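Local coordinates for Lin2634 protein (Listeria innocua, PDB 3MZO), which is probably a metal-dependent HD-domain phosphohydrolase related to the 5'-deoxynucleotidase YfbR and binds calcium ions, at residues Val160-Arg174 with Glu200-Ala212. Sequence-based numbering, arbitrary orientation.
Sequences VEIYSEALATIYEYR and ELPQLTTEITTKA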
loop_
_atom_site.group_PDB
_atom_site.type_symbol
_atom_site.label_atom_id
_atom_site.label_comp_id
_atom_site.label_asym_id
_atom_site.label_seq_id
_atom_site.Cartn_x
_atom_site.Cartn_y
_atom_site.Cartn_z
ATOM N N VAL B 160 0.733 2.670 -25.271
ATOM C CA VAL B 160 0.656 2.366 -26.703
ATOM C C VAL B 160 2.021 2.539 -27.349
ATOM O O VAL B 160 2.427 1.746 -28.224
ATOM C CB VAL B 160 -0.359 3.290 -27.414
ATOM C CG1 VAL B 160 -0.091 3.330 -28.944
ATOM C CG2 VAL B 160 -1.783 2.827 -27.098
ATOM N N GLU B 161 2.747 3.561 -26.908
ATOM C CA GLU B 161 4.084 3.822 -27.429
ATOM C C GLU B 161 5.074 2.734 -27.043
ATOM O O GLU B 161 5.915 2.337 -27.859
ATOM C CB GLU B 161 4.602 5.188 -26.951
ATOM C CG GLU B 161 3.839 6.385 -27.531
ATOM C CD GLU B 161 4.050 7.681 -26.712
ATOM O OE1 GLU B 161 5.058 7.784 -25.961
ATOM O OE2 GLU B 161 3.191 8.594 -26.813
ATOM N N ILE B 162 4.987 2.252 -25.812
ATOM C CA ILE B 162 5.845 1.155 -25.342
ATOM C C ILE B 162 5.560 -0.141 -26.148
ATOM O O ILE B 162 6.466 -0.834 -26.574
ATOM C CB ILE B 162 5.625 0.899 -23.815
ATOM C CG1 ILE B 162 6.141 2.097 -22.986
ATOM C CG2 ILE B 162 6.317 -0.401 -23.359
ATOM C CD1 ILE B 162 5.584 2.201 -21.556
ATOM N N TYR B 163 4.282 -0.455 -26.310
ATOM C CA TYR B 163 3.852 -1.625 -27.033
ATOM C C TYR B 163 4.395 -1.575 -28.475
ATOM O O TYR B 163 4.965 -2.557 -28.992
ATOM C CB TYR B 163 2.314 -1.683 -27.020
ATOM C CG TYR B 163 1.719 -2.806 -27.829
ATOM C CD1 TYR B 163 1.419 -2.631 -29.184
ATOM C CD2 TYR B 163 1.468 -4.047 -27.253
ATOM C CE1 TYR B 163 0.861 -3.661 -29.938
ATOM C CE2 TYR B 163 0.909 -5.083 -27.996
ATOM C CZ TYR B 163 0.618 -4.887 -29.340
ATOM O OH TYR B 163 0.069 -5.913 -30.075
ATOM N N SER B 164 4.253 -0.408 -29.099
ATOM C CA SER B 164 4.692 -0.216 -30.473
ATOM C C SER B 164 6.197 -0.440 -30.618
ATOM O O SER B 164 6.649 -1.142 -31.535
ATOM C CB SER B 164 4.281 1.172 -30.942
ATOM O OG SER B 164 2.873 1.284 -30.890
ATOM N N GLU B 165 6.962 0.130 -29.693
ATOM C CA GLU B 165 8.408 0.003 -29.701
ATOM C C GLU B 165 8.821 -1.430 -29.480
ATOM O O GLU B 165 9.723 -1.917 -30.163
ATOM C CB GLU B 165 9.046 0.891 -28.633
ATOM C CG GLU B 165 10.607 0.883 -28.595
ATOM C CD GLU B 165 11.255 -0.365 -27.901
ATOM O OE1 GLU B 165 10.682 -0.947 -26.934
ATOM O OE2 GLU B 165 12.367 -0.754 -28.330
ATOM N N ALA B 166 8.171 -2.089 -28.520
ATOM C CA ALA B 166 8.489 -3.461 -28.179
ATOM C C ALA B 166 8.202 -4.378 -29.373
ATOM O O ALA B 166 9.087 -5.122 -29.796
ATOM C CB ALA B 166 7.728 -3.901 -26.892
ATOM N N LEU B 167 7.015 -4.290 -29.966
ATOM C CA LEU B 167 6.719 -5.108 -31.135
ATOM C C LEU B 167 7.657 -4.813 -32.329
ATOM O O LEU B 167 8.206 -5.736 -32.942
ATOM C CB LEU B 167 5.247 -4.973 -31.537
ATOM C CG LEU B 167 4.717 -6.008 -32.549
ATOM C CD1 LEU B 167 4.936 -7.519 -32.116
ATOM C CD2 LEU B 167 3.251 -5.712 -32.796
ATOM N N ALA B 168 7.876 -3.538 -32.623
ATOM C CA ALA B 168 8.831 -3.141 -33.660
ATOM C C ALA B 168 10.165 -3.848 -33.459
ATOM O O ALA B 168 10.694 -4.458 -34.377
ATOM C CB ALA B 168 9.028 -1.623 -33.648
ATOM N N THR B 169 10.701 -3.784 -32.248
ATOM C CA THR B 169 11.968 -4.441 -31.940
ATOM C C THR B 169 11.905 -5.971 -32.103
ATOM O O THR B 169 12.770 -6.553 -32.749
ATOM C CB THR B 169 12.427 -4.067 -30.534
ATOM O OG1 THR B 169 12.463 -2.647 -30.457
ATOM C CG2 THR B 169 13.811 -4.602 -30.216
ATOM N N ILE B 170 10.876 -6.621 -31.561
ATOM C CA ILE B 170 10.701 -8.061 -31.769
ATOM C C ILE B 170 10.769 -8.419 -33.280
ATOM O O ILE B 170 11.378 -9.432 -33.669
ATOM C CB ILE B 170 9.366 -8.562 -31.115
ATOM C CG1 ILE B 170 9.473 -8.493 -29.595
ATOM C CG2 ILE B 170 9.046 -9.990 -31.527
ATOM C CD1 ILE B 170 8.159 -8.652 -28.863
ATOM N N TYR B 171 10.166 -7.589 -34.131
ATOM C CA TYR B 171 10.193 -7.834 -35.586
ATOM C C TYR B 171 11.562 -7.817 -36.195
ATOM O O TYR B 171 11.761 -8.458 -37.214
ATOM C CB TYR B 171 9.368 -6.817 -36.358
ATOM C CG TYR B 171 8.018 -7.324 -36.663
ATOM C CD1 TYR B 171 7.822 -8.276 -37.669
ATOM C CD2 TYR B 171 6.920 -6.878 -35.937
ATOM C CE1 TYR B 171 6.561 -8.767 -37.952
ATOM C CE2 TYR B 171 5.653 -7.353 -36.203
ATOM C CZ TYR B 171 5.474 -8.300 -37.208
ATOM O OH TYR B 171 4.197 -8.747 -37.460
ATOM N N GLU B 172 12.489 -7.067 -35.605
ATOM C CA GLU B 172 13.891 -7.010 -36.057
ATOM C C GLU B 172 14.538 -8.384 -35.963
ATOM O O GLU B 172 15.543 -8.656 -36.611
ATOM C CB GLU B 172 14.738 -6.055 -35.195
ATOM C CG GLU B 172 14.419 -4.563 -35.311
ATOM C CD GLU B 172 15.347 -3.707 -34.452
ATOM O OE1 GLU B 172 16.452 -4.167 -34.082
ATOM O OE2 GLU B 172 14.968 -2.574 -34.133
ATOM N N TYR B 173 13.977 -9.247 -35.110
ATOM C CA TYR B 173 14.579 -10.570 -34.853
ATOM C C TYR B 173 13.787 -11.719 -35.522
ATOM O O TYR B 173 13.908 -12.902 -35.138
ATOM C CB TYR B 173 14.680 -10.788 -33.335
ATOM C CG TYR B 173 15.648 -9.869 -32.585
ATOM C CD1 TYR B 173 15.258 -8.613 -32.124
ATOM C CD2 TYR B 173 16.928 -10.301 -32.265
ATOM C CE1 TYR B 173 16.152 -7.797 -31.410
ATOM C CE2 TYR B 173 17.802 -9.506 -31.542
ATOM C CZ TYR B 173 17.411 -8.256 -31.120
ATOM O OH TYR B 173 18.330 -7.497 -30.419
ATOM N N ARG B 174 13.009 -11.393 -36.549
ATOM C CA ARG B 174 12.111 -12.365 -37.192
ATOM C C ARG B 174 12.814 -13.524 -37.908
ATOM O O ARG B 174 12.151 -14.472 -38.302
ATOM C CB ARG B 174 11.147 -11.660 -38.163
ATOM C CG ARG B 174 11.821 -11.014 -39.370
ATOM C CD ARG B 174 10.805 -10.410 -40.351
ATOM N NE ARG B 174 10.421 -9.055 -39.976
ATOM C CZ ARG B 174 11.136 -7.982 -40.285
ATOM N NH1 ARG B 174 12.254 -8.110 -40.996
ATOM N NH2 ARG B 174 10.724 -6.784 -39.889
ATOM N N GLU B 200 -7.112 0.160 -29.860
ATOM C CA GLU B 200 -6.525 0.373 -31.183
ATOM C C GLU B 200 -5.438 -0.662 -31.512
ATOM O O GLU B 200 -4.782 -0.559 -32.560
ATOM C CB GLU B 200 -5.975 1.799 -31.295
ATOM C CG GLU B 200 -4.760 2.088 -30.423
ATOM C CD GLU B 200 -4.678 3.555 -29.999
ATOM O OE1 GLU B 200 -4.819 4.439 -30.868
ATOM O OE2 GLU B 200 -4.477 3.818 -28.794
ATOM N N LEU B 201 -5.277 -1.674 -30.648
ATOM C CA LEU B 201 -4.200 -2.657 -30.817
ATOM C C LEU B 201 -4.263 -3.409 -32.140
ATOM O O LEU B 201 -3.226 -3.545 -32.808
ATOM C CB LEU B 201 -4.127 -3.643 -29.628
ATOM C CG LEU B 201 -3.709 -3.035 -28.264
ATOM C CD1 LEU B 201 -3.857 -4.014 -27.124
ATOM C CD2 LEU B 201 -2.284 -2.493 -28.309
ATOM N N PRO B 202 -5.468 -3.870 -32.548
ATOM C CA PRO B 202 -5.569 -4.536 -33.853
ATOM C C PRO B 202 -4.953 -3.730 -34.999
ATOM O O PRO B 202 -4.071 -4.220 -35.713
ATOM C CB PRO B 202 -7.085 -4.710 -34.044
ATOM C CG PRO B 202 -7.631 -4.792 -32.625
ATOM C CD PRO B 202 -6.767 -3.851 -31.834
ATOM N N GLN B 203 -5.401 -2.487 -35.151
ATOM C CA GLN B 203 -4.926 -1.636 -36.236
ATOM C C GLN B 203 -3.433 -1.366 -36.094
ATOM O O GLN B 203 -2.661 -1.542 -37.043
ATOM C CB GLN B 203 -5.694 -0.306 -36.254
ATOM C CG GLN B 203 -5.124 0.700 -37.255
ATOM C CD GLN B 203 -6.021 1.893 -37.458
ATOM O OE1 GLN B 203 -7.241 1.782 -37.374
ATOM N NE2 GLN B 203 -5.424 3.043 -37.741
ATOM N N LEU B 204 -3.049 -0.934 -34.900
ATOM C CA LEU B 204 -1.652 -0.601 -34.582
ATOM C C LEU B 204 -0.694 -1.767 -34.864
ATOM O O LEU B 204 0.418 -1.565 -35.387
ATOM C CB LEU B 204 -1.571 -0.187 -33.117
ATOM C CG LEU B 204 -0.218 0.238 -32.553
ATOM C CD1 LEU B 204 0.359 1.469 -33.287
ATOM C CD2 LEU B 204 -0.389 0.482 -31.047
ATOM N N THR B 205 -1.143 -2.980 -34.528
ATOM C CA THR B 205 -0.348 -4.192 -34.748
ATOM C C THR B 205 -0.194 -4.479 -36.252
ATOM O O THR B 205 0.905 -4.833 -36.710
ATOM C CB THR B 205 -0.947 -5.440 -33.989
ATOM O OG1 THR B 205 -1.183 -5.120 -32.608
ATOM C CG2 THR B 205 -0.007 -6.642 -34.073
ATOM N N THR B 206 -1.280 -4.315 -37.020
ATOM C CA THR B 206 -1.196 -4.386 -38.478
ATOM C C THR B 206 -0.167 -3.372 -38.998
ATOM O O THR B 206 0.721 -3.723 -39.776
ATOM C CB THR B 206 -2.582 -4.121 -39.142
ATOM O OG1 THR B 206 -3.430 -5.256 -38.930
ATOM C CG2 THR B 206 -2.455 -3.839 -40.652
ATOM N N GLU B 207 -0.293 -2.126 -38.549
ATOM C CA GLU B 207 0.633 -1.052 -38.944
ATOM C C GLU B 207 2.091 -1.369 -38.676
ATOM O O GLU B 207 2.938 -1.202 -39.563
ATOM C CB GLU B 207 0.277 0.248 -38.229
ATOM C CG GLU B 207 -0.893 0.976 -38.887
ATOM C CD GLU B 207 -1.430 2.130 -38.045
ATOM O OE1 GLU B 207 -0.857 2.434 -36.970
ATOM O OE2 GLU B 207 -2.435 2.737 -38.471
ATOM N N ILE B 208 2.371 -1.835 -37.454
ATOM C CA ILE B 208 3.723 -2.217 -37.068
ATOM C C ILE B 208 4.242 -3.355 -37.960
ATOM O O ILE B 208 5.407 -3.325 -38.379
ATOM C CB ILE B 208 3.792 -2.592 -35.551
ATOM C CG1 ILE B 208 3.500 -1.359 -34.690
ATOM C CG2 ILE B 208 5.162 -3.175 -35.177
ATOM C CD1 ILE B 208 2.923 -1.685 -33.348
ATOM N N THR B 209 3.385 -4.337 -38.264
ATOM C CA THR B 209 3.756 -5.464 -39.159
ATOM C C THR B 209 3.982 -5.032 -40.620
ATOM O O THR B 209 4.869 -5.576 -41.296
ATOM C CB THR B 209 2.672 -6.572 -39.178
ATOM O OG1 THR B 209 2.389 -6.998 -37.842
ATOM C CG2 THR B 209 3.113 -7.765 -40.046
ATOM N N THR B 210 3.150 -4.094 -41.098
ATOM C CA THR B 210 3.276 -3.492 -42.448
ATOM C C THR B 210 4.579 -2.697 -42.530
ATOM O O THR B 210 5.371 -2.897 -43.464
ATOM C CB THR B 210 2.104 -2.507 -42.782
ATOM O OG1 THR B 210 0.838 -3.170 -42.661
ATOM C CG2 THR B 210 2.244 -1.932 -44.199
ATOM N N LYS B 211 4.774 -1.802 -41.543
ATOM C CA LYS B 211 6.022 -1.039 -41.366
ATOM C C LYS B 211 7.227 -1.990 -41.341
ATOM O O LYS B 211 8.238 -1.722 -42.007
ATOM C CB LYS B 211 5.978 -0.182 -40.091
ATOM N N ALA B 212 7.097 -3.105 -40.605
ATOM C CA ALA B 212 8.107 -4.168 -40.559
ATOM C C ALA B 212 7.690 -5.339 -41.442
ATOM O O ALA B 212 7.839 -5.304 -42.655
ATOM C CB ALA B 212 8.303 -4.647 -39.110
#
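I208 is the knob of this helix pair: its side chain drops into a hole formed by S164, L167, A168 and Y171, a knobs-into-holes fit in which CG2 lies 3.9 Å from CG of L167 while CD1 reaches back over the CA of S164. Helical segments 160-172 and 201-211 run the same way, inclined by 36° with their axes 9.8 Å apart, so the last modelled helix of this all-helical HD-domain chain lies alongside an earlier one, away from the calcium sites.

Nearer the start of both helices, Y163 is pinned two ways. CD2 of L201 sits over the middle of one ring face, 3.7 Å from the centroid of the Y163 ring and 10° off the normal, a clear CH-pi contact. OH of Y163 donates to OG1 of T205 at 2.9 Å, with OG1 at the ring edge, close to its plane. T205 turns OG1 beside its backbone N (chi1 -51°), letting OG1 donate a hydrogen bond to O of L201 while accepting one from OH of Y163; its CG2, anti to N, packs on CD2 of L167. CD2 of L204 touches both CG1 of V160 and OG of S164. Towards the C-terminal end, A212 rests its CB 3.6 Å from CG of Y171, and that tyrosine's OH shares a short 2.5 Å hydrogen bond with OG1 of T209.

Further out, helix 129-151 backs Y163 through L143 and S146, and helix 177-191 meets Y171 through L183 and T205 through L191. O of V160 accepts from both OG and N of S164, on opposite faces of its plane.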